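Local structure of fructose-1,6-bisphosphatase/inositol-1-monophosphatase (Thermotoga maritima, 2P3N) at residues 145-150 with 167-172; 138-143 with 188-193. The protein removes phosphate from D- and L-inositol 1-phosphate, fructose 1,6-bisphosphate and several other phosphate esters with the help of magnesium, working as a homotetramer. All coordinates share one frame; numbering follows the deposited sequence.

Contact 1 of 2, residues 145-150 with 167-172; sequences ECVGST and RTRRIR
The guanidinium of R169 lays one face against the backbone of E145, whose C sits 3.7 Å above its plane and off toward the rim. Beside it, R169 NH2 approaches E145 CB to 3.6 Å. With CG anti to the backbone N (chi1 176°), the bends of R169 at chi2 and chi3 bring the guanidinium against the backbone of E145. The second flat group, the guanidinium of R172, has R170 CG over one face. Lower on that chain, R172 CG comes within 4.0 Å of V147 CG1, the two side chains crossing obliquely. The backbones run parallel and are laced together: G148 N gives to R170 O at 3.1 Å, and R172 N gives to G148 O at 2.7 Å. R172 O then takes two donors, T150 N at 3.0 Å, nearly straight on the carbonyl, and S149 OG at 2.9 Å, which stands 57° out of the carbonyl plane. On the opposite face of the sheet from V147 and R172, G148 has no side chain to crowd I171 CD1, which lies 4.0 Å from G148 O, and I171 also packs on helix 156-167. This is a beta-alpha-beta crossover: strand 147-150, helix 156-167, then edge strand 170-172, ending at R172, which probably binds substrate, as in related phosphatases.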
loop_
_atom_site.group_PDB
_atom_site.type_symbol
_atom_site.label_atom_id
_atom_site.label_comp_id
_atom_site.label_asym_id
_atom_site.label_seq_id
_atom_site.Cartn_x
_atom_site.Cartn_y
_atom_site.Cartn_z
ATOM N N GLU A 145 -6.392 -21.701 21.931
ATOM C CA GLU A 145 -6.035 -21.423 20.546
ATOM C C GLU A 145 -6.615 -20.060 20.169
ATOM O O GLU A 145 -6.946 -19.815 19.004
ATOM C CB GLU A 145 -6.602 -22.506 19.615
ATOM C CG GLU A 145 -8.129 -22.585 19.582
ATOM C CD GLU A 145 -8.664 -23.417 18.418
ATOM O OE1 GLU A 145 -8.394 -23.062 17.247
ATOM O OE2 GLU A 145 -9.359 -24.424 18.671
ATOM N N CYS A 146 -6.730 -19.179 21.164
ATOM C CA CYS A 146 -7.298 -17.846 20.964
ATOM C C CYS A 146 -6.368 -16.672 21.220
ATOM O O CYS A 146 -5.423 -16.763 21.996
ATOM C CB CYS A 146 -8.533 -17.658 21.848
ATOM S SG CYS A 146 -10.068 -18.286 21.171
ATOM N N VAL A 147 -6.663 -15.561 20.554
ATOM C CA VAL A 147 -5.910 -14.331 20.715
ATOM C C VAL A 147 -6.950 -13.264 21.010
ATOM O O VAL A 147 -7.778 -12.929 20.155
ATOM C CB VAL A 147 -5.122 -13.965 19.449
ATOM C CG1 VAL A 147 -4.408 -12.645 19.648
ATOM C CG2 VAL A 147 -4.109 -15.048 19.154
ATOM N N GLY A 148 -6.921 -12.762 22.242
ATOM C CA GLY A 148 -7.867 -11.746 22.662
ATOM C C GLY A 148 -7.238 -10.375 22.727
ATOM O O GLY A 148 -6.011 -10.244 22.645
ATOM N N SER A 149 -8.076 -9.354 22.897
ATOM C CA SER A 149 -7.593 -7.980 22.947
ATOM C C SER A 149 -8.252 -7.133 24.046
ATOM O O SER A 149 -9.358 -7.436 24.492
ATOM C CB SER A 149 -7.822 -7.331 21.576
ATOM O OG SER A 149 -7.159 -6.083 21.478
ATOM N N THR A 150 -7.560 -6.076 24.476
ATOM C CA THR A 150 -8.072 -5.148 25.491
ATOM C C THR A 150 -7.495 -3.767 25.222
ATOM O O THR A 150 -6.580 -3.622 24.414
ATOM C CB THR A 150 -7.643 -5.531 26.924
ATOM O OG1 THR A 150 -8.026 -6.880 27.196
ATOM C CG2 THR A 150 -8.323 -4.628 27.948
ATOM N N ARG A 167 -5.048 -19.095 30.250
ATOM C CA ARG A 167 -5.899 -19.867 29.344
ATOM C C ARG A 167 -5.947 -19.340 27.908
ATOM O O ARG A 167 -6.808 -19.749 27.125
ATOM C CB ARG A 167 -7.333 -19.908 29.874
ATOM C CG ARG A 167 -7.562 -20.772 31.099
ATOM C CD ARG A 167 -9.059 -20.958 31.316
ATOM N NE ARG A 167 -9.617 -20.075 32.338
ATOM C CZ ARG A 167 -9.385 -18.767 32.438
ATOM N NH1 ARG A 167 -8.586 -18.149 31.576
ATOM N NH2 ARG A 167 -9.966 -18.069 33.409
ATOM N N THR A 168 -5.022 -18.457 27.546
ATOM C CA THR A 168 -5.057 -17.875 26.209
ATOM C C THR A 168 -3.732 -17.886 25.429
ATOM O O THR A 168 -2.647 -17.720 25.998
ATOM C CB THR A 168 -5.614 -16.422 26.300
ATOM O OG1 THR A 168 -6.446 -16.155 25.165
ATOM C CG2 THR A 168 -4.479 -15.400 26.367
ATOM N N ARG A 169 -3.845 -18.086 24.117
ATOM C CA ARG A 169 -2.698 -18.126 23.218
ATOM C C ARG A 169 -1.873 -16.850 23.358
ATOM O O ARG A 169 -0.643 -16.906 23.482
ATOM C CB ARG A 169 -3.185 -18.282 21.772
ATOM C CG ARG A 169 -2.104 -18.235 20.708
ATOM C CD ARG A 169 -1.492 -19.599 20.457
ATOM N NE ARG A 169 -2.394 -20.521 19.762
ATOM C CZ ARG A 169 -2.880 -20.329 18.536
ATOM N NH1 ARG A 169 -2.559 -19.239 17.853
ATOM N NH2 ARG A 169 -3.672 -21.241 17.981
ATOM N N ARG A 170 -2.556 -15.703 23.347
ATOM C CA ARG A 170 -1.890 -14.403 23.470
ATOM C C ARG A 170 -2.879 -13.241 23.572
ATOM O O ARG A 170 -3.983 -13.307 23.033
ATOM C CB ARG A 170 -0.968 -14.179 22.268
ATOM C CG ARG A 170 0.014 -13.038 22.451
ATOM C CD ARG A 170 1.399 -13.457 21.982
ATOM N NE ARG A 170 1.708 -14.812 22.421
ATOM C CZ ARG A 170 2.908 -15.362 22.334
ATOM N NH1 ARG A 170 3.920 -14.668 21.824
ATOM N NH2 ARG A 170 3.093 -16.602 22.754
ATOM N N ILE A 171 -2.482 -12.175 24.264
ATOM C CA ILE A 171 -3.354 -11.010 24.418
ATOM C C ILE A 171 -2.765 -9.802 23.701
ATOM O O ILE A 171 -1.556 -9.558 23.766
ATOM C CB ILE A 171 -3.565 -10.641 25.906
ATOM C CG1 ILE A 171 -4.277 -11.780 26.648
ATOM C CG2 ILE A 171 -4.386 -9.357 26.001
ATOM C CD1 ILE A 171 -5.744 -11.962 26.265
ATOM N N ARG A 172 -3.623 -9.040 23.023
ATOM C CA ARG A 172 -3.172 -7.864 22.284
ATOM C C ARG A 172 -3.732 -6.532 22.770
ATOM O O ARG A 172 -4.883 -6.430 23.200
ATOM C CB ARG A 172 -3.497 -8.020 20.792
ATOM C CG ARG A 172 -2.693 -9.103 20.074
ATOM C CD ARG A 172 -1.184 -8.896 20.273
ATOM N NE ARG A 172 -0.383 -9.992 19.724
ATOM C CZ ARG A 172 0.664 -10.535 20.341
ATOM N NH1 ARG A 172 1.333 -11.523 19.762
ATOM N NH2 ARG A 172 1.036 -10.100 21.541
#

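Contact 2 of 2, residues 138-143 with 188-193; sequences SENASL and RVDFFV
S138 OG donates to D190 OD1 at 2.5 Å, a short bond that meets the carboxylate oxygen nearly along its C-O axis. D190 CG is anti to its carbonyl carbon (chi1 -62°), which turns the carboxylate toward the 138-143 loop. The same hydroxyl is also bonded by N235 ND2, so the S138 oxygen has two hydrogen-bond partners. N140 comes up next to the carboxylate: its CB is 3.2 Å from D190 OD1, the two side chains cross at about a right angle, and the amide and carboxylate planes are turned 47° apart. The other acid oxygen, D190 OD2, accepts from V147 N, which means that this buried carboxylate ties the loop and the neighbouring strand to one point; these donors would be expected to favour its charged form. Replacing D190 with an alanine is likely to leave S138 OG and V147 N without this acceptor and the loop less firmly anchored. Further along, L143 CD1 reaches F191 CE2 at 3.9 Å, meeting the ring obliquely. The loop 138-143 runs between strands 133-134 and 147-150. Here it lies beside D190 and the beginning of strand 191-195, with L143 lodged among helices 156-167 and 239-253, F191 against V242 of helix 239-253, and H89 of the second subunit packing on N140 and D190.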
loop_
_atom_site.group_PDB
_atom_site.type_symbol
_atom_site.label_atom_id
_atom_site.label_comp_id
_atom_site.label_asym_id
_atom_site.label_seq_id
_atom_site.Cartn_x
_atom_site.Cartn_y
_atom_site.Cartn_z
ATOM N N SER A 138 -13.637 -15.500 13.625
ATOM C CA SER A 138 -12.955 -16.785 13.708
ATOM C C SER A 138 -13.824 -17.918 14.205
ATOM O O SER A 138 -14.873 -17.706 14.814
ATOM C CB SER A 138 -11.721 -16.691 14.609
ATOM O OG SER A 138 -12.078 -16.717 15.979
ATOM N N GLU A 139 -13.356 -19.130 13.932
ATOM C CA GLU A 139 -14.044 -20.349 14.326
ATOM C C GLU A 139 -13.530 -20.827 15.685
ATOM O O GLU A 139 -14.170 -21.642 16.352
ATOM C CB GLU A 139 -13.819 -21.440 13.271
ATOM C CG GLU A 139 -14.610 -21.262 11.977
ATOM C CD GLU A 139 -14.354 -22.391 10.977
ATOM O OE1 GLU A 139 -15.097 -22.482 9.973
ATOM O OE2 GLU A 139 -13.406 -23.184 11.194
ATOM N N ASN A 140 -12.375 -20.312 16.090
ATOM C CA ASN A 140 -11.773 -20.685 17.360
ATOM C C ASN A 140 -12.806 -20.833 18.481
ATOM O O ASN A 140 -13.639 -19.954 18.701
ATOM C CB ASN A 140 -10.717 -19.646 17.735
ATOM C CG ASN A 140 -9.613 -19.539 16.694
ATOM O OD1 ASN A 140 -8.742 -18.671 16.776
ATOM N ND2 ASN A 140 -9.646 -20.433 15.707
ATOM N N ALA A 141 -12.751 -21.964 19.177
ATOM C CA ALA A 141 -13.672 -22.244 20.277
ATOM C C ALA A 141 -12.924 -22.517 21.587
ATOM O O ALA A 141 -13.515 -22.485 22.667
ATOM C CB ALA A 141 -14.555 -23.433 19.926
ATOM N N SER A 142 -11.628 -22.794 21.482
ATOM C CA SER A 142 -10.805 -23.051 22.656
ATOM C C SER A 142 -10.000 -21.805 22.990
ATOM O O SER A 142 -9.300 -21.257 22.146
ATOM C CB SER A 142 -9.845 -24.215 22.415
ATOM O OG SER A 142 -9.001 -24.409 23.541
ATOM N N LEU A 143 -10.099 -21.367 24.232
ATOM C CA LEU A 143 -9.385 -20.188 24.658
ATOM C C LEU A 143 -7.886 -20.373 24.471
ATOM O O LEU A 143 -7.156 -19.401 24.326
ATOM C CB LEU A 143 -9.687 -19.900 26.125
ATOM C CG LEU A 143 -9.789 -18.424 26.493
ATOM C CD1 LEU A 143 -11.069 -17.847 25.902
ATOM C CD2 LEU A 143 -9.789 -18.276 27.998
ATOM N N ARG A 188 -9.481 -11.774 12.713
ATOM C CA ARG A 188 -8.110 -11.558 13.130
ATOM C C ARG A 188 -7.897 -11.816 14.616
ATOM O O ARG A 188 -6.861 -12.355 15.005
ATOM C CB ARG A 188 -7.678 -10.145 12.753
ATOM C CG ARG A 188 -7.793 -9.888 11.261
ATOM C CD ARG A 188 -7.031 -8.661 10.851
ATOM N NE ARG A 188 -6.977 -8.553 9.404
ATOM C CZ ARG A 188 -6.297 -7.615 8.760
ATOM N NH1 ARG A 188 -5.618 -6.704 9.447
ATOM N NH2 ARG A 188 -6.290 -7.599 7.434
ATOM N N VAL A 189 -8.853 -11.409 15.449
ATOM C CA VAL A 189 -8.762 -11.664 16.887
ATOM C C VAL A 189 -9.978 -12.452 17.279
ATOM O O VAL A 189 -10.947 -12.521 16.519
ATOM C CB VAL A 189 -8.729 -10.395 17.764
ATOM C CG1 VAL A 189 -7.324 -9.828 17.786
ATOM C CG2 VAL A 189 -9.753 -9.382 17.276
ATOM N N ASP A 190 -9.939 -13.032 18.474
ATOM C CA ASP A 190 -11.040 -13.860 18.938
ATOM C C ASP A 190 -12.047 -13.135 19.811
ATOM O O ASP A 190 -13.229 -13.471 19.813
ATOM C CB ASP A 190 -10.463 -15.093 19.632
ATOM C CG ASP A 190 -9.634 -15.950 18.675
ATOM O OD1 ASP A 190 -10.206 -16.464 17.687
ATOM O OD2 ASP A 190 -8.412 -16.099 18.895
ATOM N N PHE A 191 -11.583 -12.129 20.539
ATOM C CA PHE A 191 -12.478 -11.354 21.382
ATOM C C PHE A 191 -11.828 -10.051 21.813
ATOM O O PHE A 191 -10.600 -9.956 21.914
ATOM C CB PHE A 191 -12.919 -12.176 22.600
ATOM C CG PHE A 191 -11.782 -12.677 23.446
ATOM C CD1 PHE A 191 -11.103 -11.822 24.307
ATOM C CD2 PHE A 191 -11.382 -14.009 23.374
ATOM C CE1 PHE A 191 -10.034 -12.285 25.088
ATOM C CE2 PHE A 191 -10.314 -14.488 24.148
ATOM C CZ PHE A 191 -9.640 -13.625 25.006
ATOM N N PHE A 192 -12.670 -9.046 22.047
ATOM C CA PHE A 192 -12.219 -7.721 22.459
ATOM C C PHE A 192 -13.130 -7.208 23.574
ATOM O O PHE A 192 -14.360 -7.292 23.476
ATOM C CB PHE A 192 -12.236 -6.769 21.245
ATOM C CG PHE A 192 -11.835 -5.344 21.565
ATOM C CD1 PHE A 192 -10.641 -5.065 22.226
ATOM C CD2 PHE A 192 -12.662 -4.280 21.208
ATOM C CE1 PHE A 192 -10.279 -3.743 22.527
ATOM C CE2 PHE A 192 -12.308 -2.964 21.504
ATOM C CZ PHE A 192 -11.117 -2.696 22.163
ATOM N N VAL A 193 -12.514 -6.684 24.633
ATOM C CA VAL A 193 -13.244 -6.166 25.786
ATOM C C VAL A 193 -12.826 -4.743 26.161
ATOM O O VAL A 193 -11.632 -4.454 26.293
ATOM C CB VAL A 193 -13.038 -7.090 27.003
ATOM C CG1 VAL A 193 -13.600 -8.472 26.700
ATOM C CG2 VAL A 193 -11.561 -7.202 27.325
#

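In the fold
Both contacts are largely buried, and they meet on one sheet, where strand 147-150 lies between 170-172 and 191-195. Contact 1 is strand-to-strand pairing at the edge of that sheet, held chiefly by backbone bonds with arginine chains reaching outward to the second subunit. Contact 2 brings a loop without regular structure onto the other neighbouring strand, so side chains do the work: a carboxylate with its donors, then an apolar pair. Along the chain, 145-150 and 167-172 are nested within the loop that contact 2 closes. V189 of contact 2 comes within about 5 Å, side chain to side chain, of R172 in contact 1.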